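Local coordinates for penicillin binding protein 2X (Streptococcus thermophilus, PDB 5U47) that probably acts as a transpeptidase that forms peptide cross-links between glycan strands of septal peptidoglycan and is the kind of enzyme that beta-lactams inactivate by acylating an active-site serine, at residues V396-S400 and V401-Q405; W371-Y374 and L375-K379. The protein carries 1 engineered substitution. All coordinates share one frame; numbering follows the deposited sequence.

Contact 1 (V396-S400 and V401-Q405); sequences VSQNS and VNIAQ
Asn399 meets Val401 and Asn402 as the N-cap of helix 400-405, in the transpeptidase domain, and the loop before it is folded by an ST turn. The Asn399 side chain can be followed outward. Its CB lies 3.4 Å from Asn402 OD1. CG is anti to the backbone N (chi1 -178°), which carries the amide forward beside Val401, the two side chains running the same way. At the tip, OD1 accepts from Val401 N in a weak capping bond of 3.2 Å whose N-H...O angle is 133°, and the same oxygen rests 3.3 Å from Val401 CB. The planes of the Asn399 and Asn402 amides stand at right angles, so they meet crosswise instead of stacking.

Backbone bonds start the helix proper: Ile403 N donates to Asn399 O at 3.0 Å, and Ala404 N donates to Ser400 O. Ile403 also closes over the loop with its side chain, CG1 against the carbonyl oxygens of Asn399 and Ser397 and CD1 reaching Gln398 O at 3.9 Å. Beyond the segment, this buried residue packs on Asp368 and Trp371 of helix 368-377.

Asn402 faces the ST turn. Its CB sits 3.5 Å from Ser397 CB, while its ND2 donates to the backbone oxygen of Gly411, tying the helix to a later part of the chain. The Ser397 hydroxyl oxygen, 3.4 Å from Asn402 CG, accepts the N-H of Asn399 in a nearly straight bond, Asn399 N to Ser397 OG being 3.0 Å with an angle of 167° at the hydrogen.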
# COMPACT_ATOMS: atom_id res chain seq x y z
N VAL A 396 -5.68 19.38 -7.15
CA VAL A 396 -6.63 19.62 -8.23
C VAL A 396 -6.89 21.12 -8.30
O VAL A 396 -7.19 21.75 -7.31
CB VAL A 396 -7.93 18.85 -8.01
CG1 VAL A 396 -8.92 19.16 -9.13
CG2 VAL A 396 -7.64 17.36 -7.93
N SER A 397 -6.73 21.68 -9.49
CA SER A 397 -6.87 23.11 -9.69
C SER A 397 -8.24 23.46 -10.20
O SER A 397 -8.87 22.69 -10.91
CB SER A 397 -5.84 23.59 -10.72
OG SER A 397 -6.04 24.94 -11.03
N GLN A 398 -8.71 24.64 -9.82
CA GLN A 398 -10.00 25.11 -10.34
C GLN A 398 -9.79 26.22 -11.39
O GLN A 398 -10.73 26.90 -11.75
CB GLN A 398 -10.95 25.51 -9.21
CG GLN A 398 -11.29 24.36 -8.23
CD GLN A 398 -11.86 23.10 -8.91
OE1 GLN A 398 -12.58 23.19 -9.92
NE2 GLN A 398 -11.56 21.92 -8.35
N ASN A 399 -8.55 26.38 -11.89
CA ASN A 399 -8.25 27.34 -12.95
C ASN A 399 -8.72 26.74 -14.28
O ASN A 399 -8.44 25.57 -14.56
CB ASN A 399 -6.76 27.62 -13.00
CG ASN A 399 -6.39 28.63 -14.05
OD1 ASN A 399 -5.95 28.28 -15.14
ND2 ASN A 399 -6.59 29.89 -13.73
N SER A 400 -9.38 27.54 -15.12
CA SER A 400 -9.96 27.05 -16.39
C SER A 400 -8.95 26.36 -17.30
O SER A 400 -9.27 25.35 -17.91
CB SER A 400 -10.67 28.18 -17.16
OG SER A 400 -9.73 29.14 -17.64
N VAL A 401 -7.74 26.89 -17.36
CA VAL A 401 -6.68 26.30 -18.17
C VAL A 401 -6.30 24.90 -17.64
O VAL A 401 -6.19 23.96 -18.44
CB VAL A 401 -5.43 27.20 -18.23
CG1 VAL A 401 -4.34 26.54 -19.09
CG2 VAL A 401 -5.80 28.57 -18.78
N ASN A 402 -6.11 24.76 -16.32
CA ASN A 402 -5.80 23.45 -15.73
C ASN A 402 -6.93 22.45 -15.94
O ASN A 402 -6.67 21.28 -16.18
CB ASN A 402 -5.54 23.52 -14.23
CG ASN A 402 -4.30 24.29 -13.87
OD1 ASN A 402 -4.27 25.49 -14.00
ND2 ASN A 402 -3.30 23.60 -13.33
N ILE A 403 -8.19 22.89 -15.83
CA ILE A 403 -9.33 21.99 -16.02
C ILE A 403 -9.31 21.39 -17.44
O ILE A 403 -9.55 20.19 -17.60
CB ILE A 403 -10.68 22.67 -15.72
CG1 ILE A 403 -10.77 23.03 -14.23
CG2 ILE A 403 -11.84 21.75 -16.06
CD1 ILE A 403 -11.99 23.86 -13.88
N ALA A 404 -8.99 22.20 -18.45
CA ALA A 404 -8.88 21.70 -19.82
C ALA A 404 -7.70 20.73 -19.95
O ALA A 404 -7.82 19.65 -20.53
CB ALA A 404 -8.73 22.84 -20.81
N GLN A 405 -6.55 21.12 -19.42
CA GLN A 405 -5.35 20.29 -19.48
C GLN A 405 -5.53 18.96 -18.77
O GLN A 405 -4.97 17.96 -19.19
CB GLN A 405 -4.16 21.02 -18.87
CG GLN A 405 -3.64 22.20 -19.70
CD GLN A 405 -2.63 23.04 -18.95
OE1 GLN A 405 -2.69 23.18 -17.71
NE2 GLN A 405 -1.72 23.65 -19.69

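Contact 2 (W371-Y374 and L375-K379); sequences WSNY and LSLYK
Leu375 N donates to Trp371 O at 3.0 Å, one of four i to i+4 backbone bonds that define this last part of helix 368-377. Leu377 N to Asn373 O and Tyr378 N to Tyr374 O, both 2.9 Å, are similarly well formed, whereas Ser376 N to Ser372 O is more bent, with 139° at the hydrogen. The helix closes in a Schellman motif: Lys379 takes a positive phi of 69°, and its N returns to Ser376 O at 2.8 Å.

Around this backbone, the principal side-chain contact is a CH-pi interaction. Leu375 CG lies over one face of the Trp371 indole, 4.0 Å from the centroid of the six-membered ring and 20° off its normal. The two methyls sit above one border of the indole: CD1 lies 3.7 Å from NE1, on the pyrrole part, and CD2 reaches CZ2 at 3.6 Å, on the benzene part. Trp371 is placed for this by a CG anti to its backbone N, which lays the indole alongside Leu375, one turn on.

On another side, Leu377 CG settles 3.4 Å from Asn373 O, and its CD1 makes a looser, oblique approach to the Tyr374 ring. Tyr378 presents its ring edge to Tyr374 O, near the ring plane.

The three buried aromatic side chains pack this face of the helix against its neighbours. Trp371 and Tyr374 pack on Ala304 of helix 297-308, where Tyr374 OH and Tyr378 OH hydrogen-bond to Asn307 and Ser303; Trp371 also touches helix 356-366, and Tyr378 wedges against Ala422, Ala425 and Ile426 of helix 416-427.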
# COMPACT_ATOMS: atom_id res chain seq x y z
N TRP A 371 -16.97 18.38 -16.26
CA TRP A 371 -15.71 17.65 -16.14
C TRP A 371 -15.12 17.74 -14.72
O TRP A 371 -14.69 16.72 -14.16
CB TRP A 371 -14.69 18.13 -17.19
CG TRP A 371 -13.30 17.50 -17.07
CD1 TRP A 371 -12.11 18.16 -17.02
CD2 TRP A 371 -12.99 16.10 -16.95
NE1 TRP A 371 -11.07 17.25 -16.88
CE2 TRP A 371 -11.59 15.98 -16.84
CE3 TRP A 371 -13.76 14.92 -16.93
CZ2 TRP A 371 -10.94 14.75 -16.71
CZ3 TRP A 371 -13.12 13.71 -16.79
CH2 TRP A 371 -11.73 13.63 -16.69
N SER A 372 -15.12 18.93 -14.15
CA SER A 372 -14.58 19.13 -12.82
C SER A 372 -15.35 18.28 -11.76
O SER A 372 -14.75 17.76 -10.78
CB SER A 372 -14.56 20.62 -12.46
OG SER A 372 -14.13 20.81 -11.12
N ASN A 373 -16.65 18.13 -11.98
CA ASN A 373 -17.49 17.32 -11.11
C ASN A 373 -17.17 15.83 -11.29
O ASN A 373 -17.23 15.07 -10.32
CB ASN A 373 -18.96 17.58 -11.38
CG ASN A 373 -19.86 16.95 -10.35
OD1 ASN A 373 -20.65 16.06 -10.66
ND2 ASN A 373 -19.70 17.37 -9.08
N TYR A 374 -16.85 15.40 -12.52
CA TYR A 374 -16.45 14.00 -12.75
C TYR A 374 -15.16 13.68 -12.02
O TYR A 374 -15.03 12.60 -11.44
CB TYR A 374 -16.35 13.61 -14.23
CG TYR A 374 -17.67 13.19 -14.84
CD1 TYR A 374 -18.23 11.95 -14.53
CD2 TYR A 374 -18.37 14.02 -15.73
CE1 TYR A 374 -19.44 11.55 -15.07
CE2 TYR A 374 -19.58 13.62 -16.28
CZ TYR A 374 -20.11 12.39 -15.94
OH TYR A 374 -21.32 11.97 -16.46
N LEU A 375 -14.21 14.62 -12.02
CA LEU A 375 -12.95 14.43 -11.30
C LEU A 375 -13.22 14.33 -9.80
O LEU A 375 -12.51 13.63 -9.07
CB LEU A 375 -11.98 15.57 -11.59
CG LEU A 375 -11.36 15.61 -12.98
CD1 LEU A 375 -10.68 16.95 -13.21
CD2 LEU A 375 -10.36 14.48 -13.17
N SER A 376 -14.24 15.05 -9.34
CA SER A 376 -14.62 15.00 -7.94
C SER A 376 -15.27 13.63 -7.63
O SER A 376 -14.95 13.00 -6.62
CB SER A 376 -15.53 16.18 -7.60
OG SER A 376 -15.77 16.23 -6.21
N LEU A 377 -16.13 13.14 -8.52
CA LEU A 377 -16.75 11.81 -8.37
C LEU A 377 -15.70 10.69 -8.38
O LEU A 377 -15.87 9.67 -7.71
CB LEU A 377 -17.78 11.56 -9.46
CG LEU A 377 -19.07 12.40 -9.42
CD1 LEU A 377 -19.92 12.07 -10.62
CD2 LEU A 377 -19.87 12.16 -8.14
N TYR A 378 -14.65 10.89 -9.18
CA TYR A 378 -13.50 9.98 -9.24
C TYR A 378 -12.55 10.19 -8.03
O TYR A 378 -11.56 9.47 -7.89
CB TYR A 378 -12.76 10.11 -10.57
CG TYR A 378 -13.28 9.22 -11.68
CD1 TYR A 378 -13.08 7.84 -11.63
CD2 TYR A 378 -13.90 9.75 -12.83
CE1 TYR A 378 -13.51 7.00 -12.64
CE2 TYR A 378 -14.34 8.92 -13.86
CZ TYR A 378 -14.13 7.54 -13.77
OH TYR A 378 -14.56 6.69 -14.77
N LYS A 379 -12.85 11.20 -7.22
CA LYS A 379 -12.16 11.52 -5.96
C LYS A 379 -10.74 12.05 -6.03
O LYS A 379 -9.98 11.98 -5.03
CB LYS A 379 -12.24 10.34 -4.97
CG LYS A 379 -13.65 10.00 -4.54
CD LYS A 379 -13.64 8.88 -3.51
CE LYS A 379 -15.05 8.53 -3.05
NZ LYS A 379 -15.66 9.60 -2.22

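Contact 2 precedes contact 1 along the chain, and both belong to the transpeptidase domain, their centres 12 Å apart. Contact 2 covers the C-terminal part of helix 368-377, contact 1 the loop and N-terminal start of helix 400-405. They touch directly: Gln398 OE1 and Ser372 OG, 3.1 Å apart, probably form a hydrogen bond, and Ile403 O packs at 3.3 Å from Trp371 CD1. Ser406, just past contact 1, completes the junction by hydrogen-bonding to both Ile403 O and Trp371 NE1. Trp371 therefore joins helix 400-405 to helix 297-308, and its side chain lies near, without touching, the residues of an SxxK pattern consistent with the active site of a penicillin-binding protein.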